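Local coordinates for protein UDP-N-acetylmuramate-alanine ligase MurC (Thermotoga maritima, PDB 1J6U) that joins L-alanine to UDP-N-acetylmuramate at the expense of ATP, a step in building the peptidoglycan of the bacterial cell wall, at residues F177-A190 against A208-F222. Residues are numbered along the deposited sequence; the frame is centred on the assembly and turned at random.
Sequences FSEFSPNYLIITNA and AFEKISRNTDLVVTF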
# COMPACT_ATOMS: atom_id res chain seq x y z
N PHE A 177 -1.91 16.87 4.59
CA PHE A 177 -1.69 16.44 3.21
C PHE A 177 -2.21 17.52 2.30
O PHE A 177 -1.67 17.74 1.22
CB PHE A 177 -2.36 15.08 2.91
CG PHE A 177 -3.80 15.17 2.52
CD1 PHE A 177 -4.17 15.17 1.16
CD2 PHE A 177 -4.80 15.19 3.48
CE1 PHE A 177 -5.51 15.19 0.76
CE2 PHE A 177 -6.15 15.21 3.10
CZ PHE A 177 -6.51 15.21 1.74
N SER A 178 -3.23 18.21 2.79
CA SER A 178 -3.88 19.33 2.08
C SER A 178 -2.95 20.52 1.82
O SER A 178 -3.31 21.44 1.09
CB SER A 178 -5.06 19.83 2.91
OG SER A 178 -4.52 20.43 4.07
N GLU A 179 -1.76 20.49 2.41
CA GLU A 179 -0.76 21.53 2.25
C GLU A 179 0.15 21.26 1.06
O GLU A 179 0.99 22.08 0.72
CB GLU A 179 0.10 21.63 3.52
CG GLU A 179 -0.66 22.11 4.74
CD GLU A 179 -1.31 23.46 4.50
OE1 GLU A 179 -2.57 23.54 4.51
OE2 GLU A 179 -0.56 24.44 4.29
N PHE A 180 -0.01 20.10 0.46
CA PHE A 180 0.79 19.77 -0.71
C PHE A 180 0.11 20.40 -1.93
O PHE A 180 -1.09 20.68 -1.92
CB PHE A 180 0.87 18.23 -0.91
CG PHE A 180 1.81 17.56 0.02
CD1 PHE A 180 1.52 17.49 1.38
CD2 PHE A 180 3.02 17.07 -0.43
CE1 PHE A 180 2.47 16.94 2.27
CE2 PHE A 180 3.96 16.52 0.45
CZ PHE A 180 3.68 16.46 1.80
N SER A 181 0.88 20.62 -2.98
CA SER A 181 0.26 21.15 -4.18
C SER A 181 0.98 20.56 -5.39
O SER A 181 1.78 21.23 -6.06
CB SER A 181 0.32 22.68 -4.17
OG SER A 181 1.62 23.07 -3.81
N PRO A 182 0.72 19.28 -5.66
CA PRO A 182 1.33 18.57 -6.79
C PRO A 182 0.76 19.10 -8.10
O PRO A 182 -0.24 19.83 -8.10
CB PRO A 182 0.90 17.13 -6.55
CG PRO A 182 -0.54 17.34 -5.98
CD PRO A 182 -0.30 18.44 -4.98
N ASN A 183 1.39 18.72 -9.20
CA ASN A 183 0.94 19.10 -10.53
C ASN A 183 -0.34 18.33 -10.79
O ASN A 183 -1.36 18.89 -11.22
CB ASN A 183 1.96 18.68 -11.60
CG ASN A 183 3.25 19.45 -11.53
OD1 ASN A 183 4.01 19.37 -10.56
ND2 ASN A 183 3.53 20.21 -12.59
N TYR A 184 -0.23 17.02 -10.55
CA TYR A 184 -1.32 16.08 -10.77
C TYR A 184 -1.58 15.30 -9.50
O TYR A 184 -0.67 14.90 -8.80
CB TYR A 184 -0.92 15.10 -11.86
CG TYR A 184 -0.05 15.71 -12.91
CD1 TYR A 184 1.23 15.23 -13.14
CD2 TYR A 184 -0.49 16.78 -13.66
CE1 TYR A 184 2.05 15.82 -14.10
CE2 TYR A 184 0.31 17.37 -14.61
CZ TYR A 184 1.58 16.89 -14.83
OH TYR A 184 2.35 17.50 -15.77
N LEU A 185 -2.85 15.09 -9.23
CA LEU A 185 -3.28 14.37 -8.07
C LEU A 185 -4.40 13.39 -8.42
O LEU A 185 -5.43 13.79 -9.02
CB LEU A 185 -3.80 15.36 -7.05
CG LEU A 185 -4.60 14.69 -5.93
CD1 LEU A 185 -3.57 14.07 -4.97
CD2 LEU A 185 -5.51 15.70 -5.22
N ILE A 186 -4.19 12.11 -8.10
CA ILE A 186 -5.27 11.14 -8.27
C ILE A 186 -5.83 10.96 -6.84
O ILE A 186 -5.06 10.81 -5.87
CB ILE A 186 -4.80 9.75 -8.73
CG1 ILE A 186 -4.35 9.79 -10.19
CG2 ILE A 186 -5.94 8.76 -8.57
CD1 ILE A 186 -3.76 8.43 -10.69
N ILE A 187 -7.14 11.03 -6.71
CA ILE A 187 -7.77 10.82 -5.42
C ILE A 187 -8.59 9.57 -5.70
O ILE A 187 -9.62 9.65 -6.38
CB ILE A 187 -8.77 11.93 -5.03
CG1 ILE A 187 -8.06 13.29 -4.95
CG2 ILE A 187 -9.42 11.59 -3.69
CD1 ILE A 187 -9.03 14.46 -4.61
N THR A 188 -8.13 8.42 -5.19
CA THR A 188 -8.80 7.12 -5.44
C THR A 188 -10.22 7.10 -4.93
O THR A 188 -11.12 6.59 -5.61
CB THR A 188 -8.07 5.97 -4.77
OG1 THR A 188 -7.86 6.30 -3.39
CG2 THR A 188 -6.73 5.72 -5.42
N ASN A 189 -10.40 7.64 -3.73
CA ASN A 189 -11.72 7.74 -3.07
C ASN A 189 -11.41 8.39 -1.75
O ASN A 189 -10.24 8.55 -1.37
CB ASN A 189 -12.34 6.38 -2.80
CG ASN A 189 -11.35 5.43 -2.15
OD1 ASN A 189 -10.69 5.78 -1.16
ND2 ASN A 189 -11.21 4.25 -2.72
N ALA A 190 -12.44 8.75 -1.02
CA ALA A 190 -12.27 9.44 0.25
C ALA A 190 -13.49 9.08 1.09
O ALA A 190 -14.53 9.75 1.02
CB ALA A 190 -12.19 10.97 0.02
N ALA A 208 -9.97 19.73 3.47
CA ALA A 208 -8.61 19.30 3.15
C ALA A 208 -8.53 18.91 1.67
O ALA A 208 -7.59 19.30 0.98
CB ALA A 208 -8.23 18.13 4.01
N PHE A 209 -9.51 18.16 1.18
CA PHE A 209 -9.47 17.78 -0.23
C PHE A 209 -9.70 18.97 -1.14
O PHE A 209 -8.98 19.16 -2.14
CB PHE A 209 -10.50 16.68 -0.53
CG PHE A 209 -10.04 15.33 -0.10
CD1 PHE A 209 -10.57 14.73 1.04
CD2 PHE A 209 -9.00 14.71 -0.77
CE1 PHE A 209 -10.07 13.53 1.50
CE2 PHE A 209 -8.49 13.50 -0.33
CZ PHE A 209 -9.02 12.91 0.81
N GLU A 210 -10.68 19.78 -0.77
CA GLU A 210 -11.02 21.00 -1.50
C GLU A 210 -9.73 21.79 -1.77
O GLU A 210 -9.39 22.14 -2.92
CB GLU A 210 -11.95 21.84 -0.64
CG GLU A 210 -13.09 22.44 -1.39
CD GLU A 210 -14.29 21.55 -1.34
OE1 GLU A 210 -14.61 21.09 -0.22
OE2 GLU A 210 -14.92 21.32 -2.41
N LYS A 211 -9.02 22.04 -0.69
CA LYS A 211 -7.76 22.75 -0.66
C LYS A 211 -6.65 22.18 -1.52
O LYS A 211 -6.01 22.92 -2.28
CB LYS A 211 -7.27 22.87 0.79
CG LYS A 211 -5.91 23.58 0.90
CD LYS A 211 -5.59 23.95 2.33
CE LYS A 211 -4.54 25.04 2.35
NZ LYS A 211 -4.46 25.66 3.70
N ILE A 212 -6.39 20.87 -1.42
CA ILE A 212 -5.31 20.34 -2.24
C ILE A 212 -5.74 20.38 -3.70
O ILE A 212 -4.92 20.65 -4.59
CB ILE A 212 -4.87 18.91 -1.84
CG1 ILE A 212 -3.60 18.56 -2.59
CG2 ILE A 212 -5.96 17.89 -2.14
CD1 ILE A 212 -2.99 17.31 -2.14
N SER A 213 -7.03 20.13 -3.95
CA SER A 213 -7.54 20.19 -5.32
C SER A 213 -7.21 21.57 -5.90
O SER A 213 -6.62 21.66 -6.98
CB SER A 213 -9.03 20.00 -5.34
OG SER A 213 -9.34 18.70 -4.92
N ARG A 214 -7.60 22.64 -5.18
CA ARG A 214 -7.34 23.99 -5.63
C ARG A 214 -5.88 24.20 -6.04
O ARG A 214 -5.60 24.81 -7.04
CB ARG A 214 -7.72 25.02 -4.55
CG ARG A 214 -9.23 25.11 -4.36
CD ARG A 214 -9.71 26.30 -3.50
NE ARG A 214 -9.83 25.98 -2.08
CZ ARG A 214 -8.86 26.18 -1.19
NH1 ARG A 214 -7.68 26.69 -1.56
NH2 ARG A 214 -9.08 25.86 0.08
N ASN A 215 -4.94 23.65 -5.29
CA ASN A 215 -3.56 23.85 -5.65
C ASN A 215 -2.90 22.83 -6.56
O ASN A 215 -1.67 22.76 -6.67
CB ASN A 215 -2.78 24.02 -4.37
CG ASN A 215 -3.24 25.23 -3.64
OD1 ASN A 215 -2.90 26.36 -4.02
ND2 ASN A 215 -4.05 25.04 -2.60
N THR A 216 -3.72 22.06 -7.25
CA THR A 216 -3.21 21.06 -8.16
C THR A 216 -3.66 21.40 -9.58
O THR A 216 -4.82 21.81 -9.77
CB THR A 216 -3.75 19.66 -7.76
OG1 THR A 216 -3.24 19.32 -6.47
CG2 THR A 216 -3.32 18.60 -8.76
N ASP A 217 -2.77 21.25 -10.56
CA ASP A 217 -3.15 21.52 -11.95
C ASP A 217 -4.21 20.58 -12.50
O ASP A 217 -5.17 21.01 -13.14
CB ASP A 217 -1.92 21.47 -12.82
CG ASP A 217 -0.87 22.41 -12.34
OD1 ASP A 217 -1.26 23.40 -11.68
OD2 ASP A 217 0.34 22.18 -12.63
N LEU A 218 -4.06 19.28 -12.24
CA LEU A 218 -5.04 18.33 -12.72
C LEU A 218 -5.39 17.33 -11.62
O LEU A 218 -4.52 16.68 -11.03
CB LEU A 218 -4.47 17.62 -13.95
CG LEU A 218 -5.30 16.56 -14.66
CD1 LEU A 218 -6.49 17.20 -15.33
CD2 LEU A 218 -4.43 15.84 -15.69
N VAL A 219 -6.67 17.20 -11.34
CA VAL A 219 -7.12 16.30 -10.31
C VAL A 219 -7.91 15.16 -10.95
O VAL A 219 -8.83 15.42 -11.73
CB VAL A 219 -8.02 17.04 -9.27
CG1 VAL A 219 -8.59 16.06 -8.26
CG2 VAL A 219 -7.20 18.09 -8.51
N VAL A 220 -7.52 13.91 -10.67
CA VAL A 220 -8.28 12.79 -11.21
C VAL A 220 -9.09 12.31 -10.03
O VAL A 220 -8.60 12.17 -8.90
CB VAL A 220 -7.41 11.66 -11.79
CG1 VAL A 220 -8.29 10.48 -12.11
CG2 VAL A 220 -6.73 12.13 -13.10
N THR A 221 -10.34 12.01 -10.30
CA THR A 221 -11.19 11.65 -9.23
C THR A 221 -12.16 10.53 -9.57
O THR A 221 -12.49 10.30 -10.75
CB THR A 221 -11.91 12.93 -8.82
OG1 THR A 221 -11.74 13.13 -7.43
CG2 THR A 221 -13.36 12.92 -9.22
N PHE A 222 -12.58 9.82 -8.52
CA PHE A 222 -13.51 8.70 -8.61
C PHE A 222 -14.94 9.24 -8.73
O PHE A 222 -15.51 9.79 -7.78
CB PHE A 222 -13.34 7.79 -7.38
CG PHE A 222 -14.22 6.59 -7.39
CD1 PHE A 222 -14.49 5.92 -8.58
CD2 PHE A 222 -14.79 6.11 -6.21
CE1 PHE A 222 -15.32 4.80 -8.60
CE2 PHE A 222 -15.62 5.00 -6.21
CZ PHE A 222 -15.88 4.34 -7.42
O HOH W 1 1.19 20.79 -14.59
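A208 sets its methyl against the F177 ring and the CB of S178, where the 3-10 segment that ends at E179 lies on the helix. One residue on, F209 receives the edge of F177 on its face in a T-shaped pair, centroids 4.8 Å apart and planes at 60°; the CB of A190 and CD1 of I187 approach the same ring obliquely. K211, its CG anti to the backbone N (chi1 178°), runs out extended past the carbonyl of S178, and its NZ meets the syn lone pair of E179 OE1 at 3.0 Å, a salt bridge between two partly exposed side chains. I212 fills the middle: CG2 touches L185 CD2 at 3.8 Å, while CG1 packs near P182 CD. After the helix, N215 lays its CB on that of S181, and T216 turns CG2 onto the CB of L185 and bonds OG1 back to I212 O. D217 lies beside N183, whose OD1 accepts from the backbone N of E116. L218 N then donates to N183 O (2.9 Å), L218 O accepts from L185 N, V220 N reaches L185 O at 2.7 Å, and V220 O takes I187 N. Strands 184-187 and 218-222 thus pair in parallel, joined through helix 202-214 as a beta-alpha-beta crossover of the Mur ligase middle domain. The chemistry implies a division of labour: apolar side chains seat the helix on the sheet, and the backbone bonds join the two strands.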